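Local coordinates for protein cruciform cutting endonuclease 1, mitochondrial (Schizosaccharomyces pombe, PDB 1KCF) that resolves four-way Holliday junctions as a homodimeric endonuclease, cutting at the point of strand exchange, and seems to be important for maintaining mitochondrial DNA, at residues F56-E61 with I66-S71; V113-R118 with S236-W241; I204-E207 with A211-K214. All blocks are in the same frame, centred on the assembly; numbering follows the deposited sequence.

Contact 1: residues F56-E61 with I66-S71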
loop_
_atom_site.group_PDB
_atom_site.type_symbol
_atom_site.label_atom_id
_atom_site.label_comp_id
_atom_site.label_asym_id
_atom_site.label_seq_id
_atom_site.Cartn_x
_atom_site.Cartn_y
_atom_site.Cartn_z
ATOM N N PHE A 56 3.500 -22.056 -5.698
ATOM C CA PHE A 56 3.947 -21.798 -7.062
ATOM C C PHE A 56 3.670 -23.072 -7.853
ATOM O O PHE A 56 4.211 -24.132 -7.541
ATOM C CB PHE A 56 5.444 -21.457 -7.052
ATOM C CG PHE A 56 5.993 -21.031 -8.389
ATOM C CD1 PHE A 56 5.360 -20.047 -9.140
ATOM C CD2 PHE A 56 7.164 -21.599 -8.885
ATOM C CE1 PHE A 56 5.881 -19.632 -10.364
ATOM C CE2 PHE A 56 7.695 -21.190 -10.110
ATOM C CZ PHE A 56 7.048 -20.203 -10.850
ATOM N N ALA A 57 2.815 -22.967 -8.868
ATOM C CA ALA A 57 2.443 -24.133 -9.658
ATOM C C ALA A 57 2.233 -23.862 -11.145
ATOM O O ALA A 57 2.231 -22.717 -11.588
ATOM C CB ALA A 57 1.185 -24.743 -9.075
ATOM N N SER A 58 2.052 -24.942 -11.902
ATOM C CA SER A 58 1.822 -24.873 -13.345
ATOM C C SER A 58 0.761 -25.899 -13.734
ATOM O O SER A 58 0.622 -26.936 -13.083
ATOM C CB SER A 58 3.115 -25.168 -14.112
ATOM O OG SER A 58 4.126 -24.221 -13.811
ATOM N N GLN A 59 0.007 -25.610 -14.791
ATOM C CA GLN A 59 -1.028 -26.530 -15.237
ATOM C C GLN A 59 -0.438 -27.519 -16.227
ATOM O O GLN A 59 0.208 -27.134 -17.202
ATOM C CB GLN A 59 -2.187 -25.778 -15.886
ATOM C CG GLN A 59 -3.406 -26.649 -16.124
ATOM C CD GLN A 59 -4.655 -26.082 -15.483
ATOM O OE1 GLN A 59 -5.161 -25.037 -15.896
ATOM N NE2 GLN A 59 -5.160 -26.768 -14.460
ATOM N N ASN A 60 -0.673 -28.799 -15.955
ATOM C CA ASN A 60 -0.170 -29.898 -16.769
ATOM C C ASN A 60 -0.955 -30.080 -18.069
ATOM O O ASN A 60 -2.059 -29.554 -18.223
ATOM C CB ASN A 60 -0.230 -31.186 -15.942
ATOM C CG ASN A 60 0.592 -32.297 -16.531
ATOM O OD1 ASN A 60 1.770 -32.117 -16.839
ATOM N ND2 ASN A 60 -0.016 -33.465 -16.676
ATOM N N GLU A 61 -0.370 -30.821 -19.006
ATOM C CA GLU A 61 -1.018 -31.089 -20.285
ATOM C C GLU A 61 -2.281 -31.900 -20.015
ATOM O O GLU A 61 -3.252 -31.837 -20.771
ATOM C CB GLU A 61 -0.075 -31.868 -21.195
ATOM N N ILE A 66 0.446 -28.901 -11.117
ATOM C CA ILE A 66 1.746 -29.357 -10.659
ATOM C C ILE A 66 2.371 -28.305 -9.754
ATOM O O ILE A 66 2.638 -27.182 -10.177
ATOM C CB ILE A 66 2.687 -29.627 -11.848
ATOM C CG1 ILE A 66 2.007 -30.586 -12.830
ATOM C CG2 ILE A 66 4.005 -30.227 -11.343
ATOM C CD1 ILE A 66 2.765 -30.783 -14.121
ATOM N N ILE A 67 2.598 -28.676 -8.500
ATOM C CA ILE A 67 3.187 -27.771 -7.528
ATOM C C ILE A 67 4.713 -27.812 -7.579
ATOM O O ILE A 67 5.317 -28.881 -7.499
ATOM C CB ILE A 67 2.704 -28.128 -6.105
ATOM C CG1 ILE A 67 1.194 -27.868 -6.004
ATOM C CG2 ILE A 67 3.488 -27.336 -5.064
ATOM C CD1 ILE A 67 0.586 -28.170 -4.658
ATOM N N HIS A 68 5.332 -26.642 -7.713
ATOM C CA HIS A 68 6.788 -26.540 -7.770
ATOM C C HIS A 68 7.354 -26.164 -6.401
ATOM O O HIS A 68 8.348 -26.731 -5.937
ATOM C CB HIS A 68 7.204 -25.474 -8.785
ATOM C CG HIS A 68 6.591 -25.650 -10.139
ATOM N ND1 HIS A 68 6.765 -26.788 -10.893
ATOM C CD2 HIS A 68 5.820 -24.820 -10.880
ATOM C CE1 HIS A 68 6.128 -26.654 -12.043
ATOM N NE2 HIS A 68 5.546 -25.468 -12.060
ATOM N N ASN A 69 6.724 -25.183 -5.768
ATOM C CA ASN A 69 7.150 -24.721 -4.458
ATOM C C ASN A 69 5.907 -24.417 -3.654
ATOM O O ASN A 69 4.901 -23.962 -4.199
ATOM C CB ASN A 69 8.023 -23.479 -4.579
ATOM C CG ASN A 69 9.279 -23.736 -5.376
ATOM O OD1 ASN A 69 9.278 -23.647 -6.603
ATOM N ND2 ASN A 69 10.361 -24.078 -4.682
ATOM N N TRP A 70 5.985 -24.646 -2.351
ATOM C CA TRP A 70 4.825 -24.462 -1.500
ATOM C C TRP A 70 5.285 -24.283 -0.066
ATOM O O TRP A 70 6.010 -25.128 0.462
ATOM C CB TRP A 70 3.963 -25.713 -1.652
ATOM C CG TRP A 70 2.626 -25.674 -1.043
ATOM C CD1 TRP A 70 1.899 -24.569 -0.722
ATOM C CD2 TRP A 70 1.798 -26.802 -0.749
ATOM N NE1 TRP A 70 0.665 -24.938 -0.250
ATOM C CE2 TRP A 70 0.576 -26.304 -0.255
ATOM C CE3 TRP A 70 1.973 -28.190 -0.859
ATOM C CZ2 TRP A 70 -0.474 -27.142 0.133
ATOM C CZ3 TRP A 70 0.926 -29.027 -0.474
ATOM C CH2 TRP A 70 -0.281 -28.498 0.017
ATOM N N SER A 71 4.869 -23.191 0.569
ATOM C CA SER A 71 5.288 -22.944 1.942
ATOM C C SER A 71 4.539 -21.814 2.647
ATOM O O SER A 71 3.844 -21.008 2.016
ATOM C CB SER A 71 6.794 -22.638 1.958
ATOM O OG SER A 71 7.290 -22.497 3.275
#
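I66 and S58 pair near the turn of a beta hairpin, exchanging two backbone hydrogen bonds: I66 N gives to S58 O at 2.8 Å, and S58 N to I66 O. The far end of I66 leans across N60, its CD1 methyl lying 3.5 Å from N60 CB. Next, I67 faces A57 in a non-hydrogen-bonded antiparallel pair, with I67 CA and A57 CA 4.3 Å apart. At H68 the register slips by one residue, because H68 and N69 both face F56; this is a classic beta bulge. F56 O takes both amides, H68 N at 2.8 Å and N69 N at 3.3 Å, the latter on an in-plane lone pair. With CG on the side of its own backbone N (chi1 -52°), the H68 ring folds back along the hairpin so that I66 O stands over the centre of one face. H68 NE2 meets S58 OG in the ring plane, only 2.6 Å away, while H68 ND1 makes a weak hydrogen bond to E207. The H68 and F56 rings meet obliquely, planes at 58°. An alanine here would remove the imidazole and is likely to leave S58 OG without its partner across the hairpin and the E207 carboxylate without its weak bond to the ring. N69 then restores the pairing: its O accepts from F56 N at 2.8 Å, and its OD1 sits at the edge of the F56 ring, 3.7 Å from CD2. The hairpin joins strands 52-59 and 65-73 of the RNase H-like sheet. Its chemistry implies that the extra residue costs little in backbone hydrogen bonding, since one carbonyl serves two amides, while the bond at NE2, with the weak one at ND1, probably limits the rotation of the imidazole and the nearby carboxylate probably polarises it.

Contact 2: residues V113-R118 with S236-W241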
loop_
_atom_site.group_PDB
_atom_site.type_symbol
_atom_site.label_atom_id
_atom_site.label_comp_id
_atom_site.label_asym_id
_atom_site.label_seq_id
_atom_site.Cartn_x
_atom_site.Cartn_y
_atom_site.Cartn_z
ATOM N N VAL A 113 2.341 -15.276 -13.648
ATOM C CA VAL A 113 1.129 -14.778 -13.022
ATOM C C VAL A 113 1.270 -14.801 -11.507
ATOM O O VAL A 113 1.849 -15.722 -10.935
ATOM C CB VAL A 113 -0.102 -15.641 -13.401
ATOM C CG1 VAL A 113 -1.352 -15.096 -12.713
ATOM C CG2 VAL A 113 -0.293 -15.651 -14.915
ATOM N N ILE A 114 0.748 -13.763 -10.865
ATOM C CA ILE A 114 0.780 -13.669 -9.416
ATOM C C ILE A 114 -0.638 -13.434 -8.943
ATOM O O ILE A 114 -1.273 -12.457 -9.335
ATOM C CB ILE A 114 1.661 -12.504 -8.928
ATOM C CG1 ILE A 114 3.112 -12.747 -9.337
ATOM C CG2 ILE A 114 1.561 -12.376 -7.408
ATOM C CD1 ILE A 114 4.019 -11.577 -9.053
ATOM N N LEU A 115 -1.126 -14.348 -8.113
ATOM C CA LEU A 115 -2.469 -14.277 -7.556
ATOM C C LEU A 115 -2.364 -13.816 -6.108
ATOM O O LEU A 115 -1.655 -14.419 -5.296
ATOM C CB LEU A 115 -3.131 -15.650 -7.612
ATOM C CG LEU A 115 -3.078 -16.357 -8.971
ATOM C CD1 LEU A 115 -3.771 -17.695 -8.843
ATOM C CD2 LEU A 115 -3.738 -15.504 -10.047
ATOM N N MET A 116 -3.078 -12.747 -5.783
ATOM C CA MET A 116 -3.027 -12.203 -4.439
ATOM C C MET A 116 -4.380 -12.231 -3.744
ATOM O O MET A 116 -5.401 -11.832 -4.300
ATOM C CB MET A 116 -2.493 -10.774 -4.492
ATOM C CG MET A 116 -1.796 -10.307 -3.226
ATOM S SD MET A 116 -1.123 -8.639 -3.440
ATOM C CE MET A 116 0.400 -9.011 -4.304
ATOM N N GLU A 117 -4.369 -12.716 -2.513
ATOM C CA GLU A 117 -5.567 -12.804 -1.707
ATOM C C GLU A 117 -5.109 -12.603 -0.274
ATOM O O GLU A 117 -3.986 -12.950 0.069
ATOM C CB GLU A 117 -6.193 -14.184 -1.896
ATOM C CG GLU A 117 -7.531 -14.389 -1.253
ATOM C CD GLU A 117 -8.235 -15.621 -1.798
ATOM O OE1 GLU A 117 -8.751 -16.416 -0.986
ATOM O OE2 GLU A 117 -8.275 -15.794 -3.037
ATOM N N ARG A 118 -5.951 -12.012 0.557
ATOM C CA ARG A 118 -5.580 -11.806 1.953
ATOM C C ARG A 118 -5.738 -13.126 2.685
ATOM O O ARG A 118 -6.655 -13.895 2.399
ATOM C CB ARG A 118 -6.483 -10.766 2.620
ATOM C CG ARG A 118 -6.227 -9.327 2.222
ATOM C CD ARG A 118 -7.222 -8.404 2.922
ATOM N NE ARG A 118 -6.969 -6.995 2.634
ATOM C CZ ARG A 118 -7.100 -6.435 1.434
ATOM N NH1 ARG A 118 -7.488 -7.165 0.394
ATOM N NH2 ARG A 118 -6.831 -5.146 1.275
ATOM N N SER A 236 -4.551 -23.571 -7.392
ATOM C CA SER A 236 -5.233 -24.631 -8.124
ATOM C C SER A 236 -6.644 -24.214 -8.513
ATOM O O SER A 236 -7.125 -24.558 -9.595
ATOM C CB SER A 236 -5.272 -25.924 -7.302
ATOM O OG SER A 236 -6.103 -25.799 -6.163
ATOM N N GLY A 237 -7.307 -23.466 -7.637
ATOM C CA GLY A 237 -8.654 -23.020 -7.932
ATOM C C GLY A 237 -8.672 -22.105 -9.143
ATOM O O GLY A 237 -9.500 -22.257 -10.037
ATOM N N TRP A 238 -7.747 -21.154 -9.181
ATOM C CA TRP A 238 -7.673 -20.210 -10.287
ATOM C C TRP A 238 -7.270 -20.882 -11.603
ATOM O O TRP A 238 -7.771 -20.538 -12.674
ATOM C CB TRP A 238 -6.669 -19.107 -9.957
ATOM C CG TRP A 238 -6.579 -18.050 -11.007
ATOM C CD1 TRP A 238 -7.380 -16.952 -11.136
ATOM C CD2 TRP A 238 -5.634 -17.990 -12.075
ATOM N NE1 TRP A 238 -6.985 -16.204 -12.220
ATOM C CE2 TRP A 238 -5.911 -16.821 -12.818
ATOM C CE3 TRP A 238 -4.574 -18.807 -12.484
ATOM C CZ2 TRP A 238 -5.173 -16.449 -13.939
ATOM C CZ3 TRP A 238 -3.835 -18.439 -13.604
ATOM C CH2 TRP A 238 -4.141 -17.267 -14.317
ATOM N N MET A 239 -6.348 -21.830 -11.525
ATOM C CA MET A 239 -5.898 -22.517 -12.723
ATOM C C MET A 239 -7.025 -23.330 -13.337
ATOM O O MET A 239 -7.117 -23.444 -14.557
ATOM C CB MET A 239 -4.707 -23.412 -12.397
ATOM C CG MET A 239 -3.444 -22.626 -12.096
ATOM S SD MET A 239 -2.189 -23.617 -11.269
ATOM C CE MET A 239 -1.958 -24.886 -12.448
ATOM N N ARG A 240 -7.889 -23.887 -12.494
ATOM C CA ARG A 240 -9.004 -24.671 -12.993
ATOM C C ARG A 240 -10.028 -23.750 -13.636
ATOM O O ARG A 240 -10.664 -24.125 -14.622
ATOM C CB ARG A 240 -9.648 -25.488 -11.867
ATOM C CG ARG A 240 -8.708 -26.520 -11.250
ATOM C CD ARG A 240 -9.444 -27.478 -10.315
ATOM N NE ARG A 240 -10.207 -28.486 -11.048
ATOM C CZ ARG A 240 -10.966 -29.417 -10.478
ATOM N NH1 ARG A 240 -11.070 -29.478 -9.158
ATOM N NH2 ARG A 240 -11.621 -30.292 -11.228
ATOM N N TRP A 241 -10.184 -22.543 -13.092
ATOM C CA TRP A 241 -11.131 -21.591 -13.666
ATOM C C TRP A 241 -10.720 -21.294 -15.093
ATOM O O TRP A 241 -11.550 -21.286 -16.000
ATOM C CB TRP A 241 -11.155 -20.268 -12.894
ATOM C CG TRP A 241 -11.622 -20.369 -11.483
ATOM C CD1 TRP A 241 -12.354 -21.377 -10.931
ATOM C CD2 TRP A 241 -11.392 -19.417 -10.437
ATOM N NE1 TRP A 241 -12.595 -21.115 -9.605
ATOM C CE2 TRP A 241 -12.015 -19.919 -9.273
ATOM C CE3 TRP A 241 -10.723 -18.188 -10.368
ATOM C CZ2 TRP A 241 -11.987 -19.234 -8.050
ATOM C CZ3 TRP A 241 -10.694 -17.505 -9.149
ATOM C CH2 TRP A 241 -11.323 -18.033 -8.010
#
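L115 spreads both branches of its isopropyl group over the indole of W238, a compact case of an aliphatic strand residue meeting an aromatic helix residue. The CD2 methyl rides above the five-membered ring, 3.7 Å from its centroid and 10° off the ring normal, which makes a well-centred CH-pi contact. CD1 lies nearer the root of the side chain, pressed to 3.4 Å from W238 CB, so the leucine fork meets both the ring and the carbon that bears it. The indole reaches the strand because W238 CG stands anti to the backbone N (chi1 -177°), carrying the ring out from the helix. Its six-membered end extends to V113, whose CG1 comes from the opposite direction and approaches CH2 obliquely at 3.9 Å. No hydrogen bond crosses between the two segments; shape and dispersion do the work, and all three residues are buried. Helix 224-253 thus packs on one face of the sheet of an RNase H-like fold. The side chain of L115 is about 9 Å from that of D46 on strand 42-47 and about 11 Å from that of D230 on the helix, both magnesium ligands. Strand 113-118 runs between strands 42-47 and 162-165, and V42, L164 and L166 extend the apolar bed around L115 and W238.

Contact 3: residues I204-E207 with A211-K214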
loop_
_atom_site.group_PDB
_atom_site.type_symbol
_atom_site.label_atom_id
_atom_site.label_comp_id
_atom_site.label_asym_id
_atom_site.label_seq_id
_atom_site.Cartn_x
_atom_site.Cartn_y
_atom_site.Cartn_z
ATOM N N ILE A 204 -3.735 -32.917 -7.995
ATOM C CA ILE A 204 -2.609 -32.046 -7.691
ATOM C C ILE A 204 -1.389 -32.949 -7.522
ATOM O O ILE A 204 -1.380 -33.829 -6.664
ATOM C CB ILE A 204 -2.832 -31.260 -6.375
ATOM C CG1 ILE A 204 -3.879 -30.163 -6.586
ATOM C CG2 ILE A 204 -1.524 -30.660 -5.890
ATOM C CD1 ILE A 204 -4.185 -29.369 -5.329
ATOM N N LEU A 205 -0.375 -32.742 -8.356
ATOM C CA LEU A 205 0.850 -33.530 -8.284
ATOM C C LEU A 205 1.987 -32.612 -7.876
ATOM O O LEU A 205 1.842 -31.386 -7.887
ATOM C CB LEU A 205 1.176 -34.158 -9.646
ATOM C CG LEU A 205 0.248 -35.242 -10.193
ATOM C CD1 LEU A 205 0.717 -35.649 -11.584
ATOM C CD2 LEU A 205 0.243 -36.444 -9.262
ATOM N N PHE A 206 3.122 -33.206 -7.530
ATOM C CA PHE A 206 4.282 -32.429 -7.130
ATOM C C PHE A 206 5.492 -32.682 -8.018
ATOM O O PHE A 206 5.821 -33.823 -8.327
ATOM C CB PHE A 206 4.644 -32.729 -5.676
ATOM C CG PHE A 206 3.555 -32.393 -4.705
ATOM C CD1 PHE A 206 2.429 -33.202 -4.595
ATOM C CD2 PHE A 206 3.650 -31.264 -3.901
ATOM C CE1 PHE A 206 1.412 -32.892 -3.698
ATOM C CE2 PHE A 206 2.639 -30.943 -3.002
ATOM C CZ PHE A 206 1.517 -31.760 -2.899
ATOM N N GLU A 207 6.149 -31.601 -8.425
ATOM C CA GLU A 207 7.332 -31.689 -9.267
ATOM C C GLU A 207 8.499 -32.245 -8.459
ATOM O O GLU A 207 9.252 -33.089 -8.942
ATOM C CB GLU A 207 7.697 -30.306 -9.814
ATOM C CG GLU A 207 9.041 -30.250 -10.529
ATOM C CD GLU A 207 9.411 -28.845 -10.968
ATOM O OE1 GLU A 207 9.276 -27.909 -10.150
ATOM O OE2 GLU A 207 9.848 -28.677 -12.126
ATOM N N ALA A 211 8.351 -30.076 -1.507
ATOM C CA ALA A 211 7.020 -29.539 -1.257
ATOM C C ALA A 211 6.116 -30.618 -0.680
ATOM O O ALA A 211 5.472 -30.415 0.350
ATOM C CB ALA A 211 6.424 -28.990 -2.549
ATOM N N LEU A 212 6.071 -31.769 -1.346
ATOM C CA LEU A 212 5.246 -32.879 -0.887
ATOM C C LEU A 212 5.636 -33.231 0.546
ATOM O O LEU A 212 4.784 -33.567 1.368
ATOM C CB LEU A 212 5.450 -34.104 -1.781
ATOM C CG LEU A 212 4.281 -35.078 -1.977
ATOM C CD1 LEU A 212 4.829 -36.413 -2.453
ATOM C CD2 LEU A 212 3.501 -35.269 -0.684
ATOM N N TYR A 213 6.930 -33.139 0.841
ATOM C CA TYR A 213 7.436 -33.456 2.171
ATOM C C TYR A 213 6.910 -32.503 3.240
ATOM O O TYR A 213 6.497 -32.939 4.317
ATOM C CB TYR A 213 8.969 -33.427 2.187
ATOM C CG TYR A 213 9.564 -33.984 3.464
ATOM C CD1 TYR A 213 9.545 -35.353 3.724
ATOM C CD2 TYR A 213 10.115 -33.137 4.431
ATOM C CE1 TYR A 213 10.057 -35.870 4.913
ATOM C CE2 TYR A 213 10.631 -33.644 5.623
ATOM C CZ TYR A 213 10.595 -35.012 5.857
ATOM O OH TYR A 213 11.082 -35.523 7.041
ATOM N N LYS A 214 6.935 -31.204 2.952
ATOM C CA LYS A 214 6.455 -30.203 3.904
ATOM C C LYS A 214 5.009 -30.483 4.296
ATOM O O LYS A 214 4.635 -30.409 5.469
ATOM C CB LYS A 214 6.530 -28.797 3.304
ATOM C CG LYS A 214 7.918 -28.328 2.929
ATOM C CD LYS A 214 7.899 -26.845 2.572
ATOM C CE LYS A 214 9.259 -26.370 2.085
ATOM N NZ LYS A 214 9.281 -24.900 1.838
#
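F206 presents a ring face to L212 and a ring edge to A211, so one phenyl group engages the first turn of helix 209-217 in two ways. The first is a CH-pi contact: L212 CG stands over the F206 ring, 3.9 Å from the centroid and 19° off the normal, displaced toward the rim at CD1. The two side chains cross at about a right angle, and it is the leucine's branch carbon that meets the ring. The chi1 of L212 is -149°, about 30° from anti.

The second kind is plain apolar contact at the rim. A211 CB lies close to the ring plane, 3.8 Å from F206 CD2, and the small methyl lets the helix backbone come near. That same CD2 is 3.6 Å from L212 N, and the ring thus borders main chain as well as side chains. F206 reaches these atoms with its CG on the side of the backbone N and anti to the carbonyl carbon (chi1 -61°). Hydrogen bonding contributes nothing across the two segments.

Only three residues separate the segments, and the pair closes a tight strand-to-helix turn away from the magnesium-binding residues. Strand 204-206 is the outermost strand on its side of the sheet, parallel to strand 65-73. Here F206 also touches I67 of that strand and I199 of helix 191-200, so its ring lies among two helices and the neighbouring strand.

From the N terminus, contact 1 closes first, joining strands 52-59 and 65-73 with four residues between its segments, before the other two begin. Contact 2 then opens at strand 113-118 and closes only at helix 224-253, spanning 117 residues. Nested inside that long loop, contact 3 closes a short one between strand 204-206 and helix 209-217. Strand 204-206 adds on beside the hairpin: I67 N lies 2.9 Å from L205 O, a probable hydrogen bond. M239 lays its CE methyl against S58 and its sulfur, more loosely, near A57; S236 touches I204. Together they tie the hairpin, inner strand 113-118, edge strand 204-206 with helix 209-217, and the long C-terminal helix into one unit.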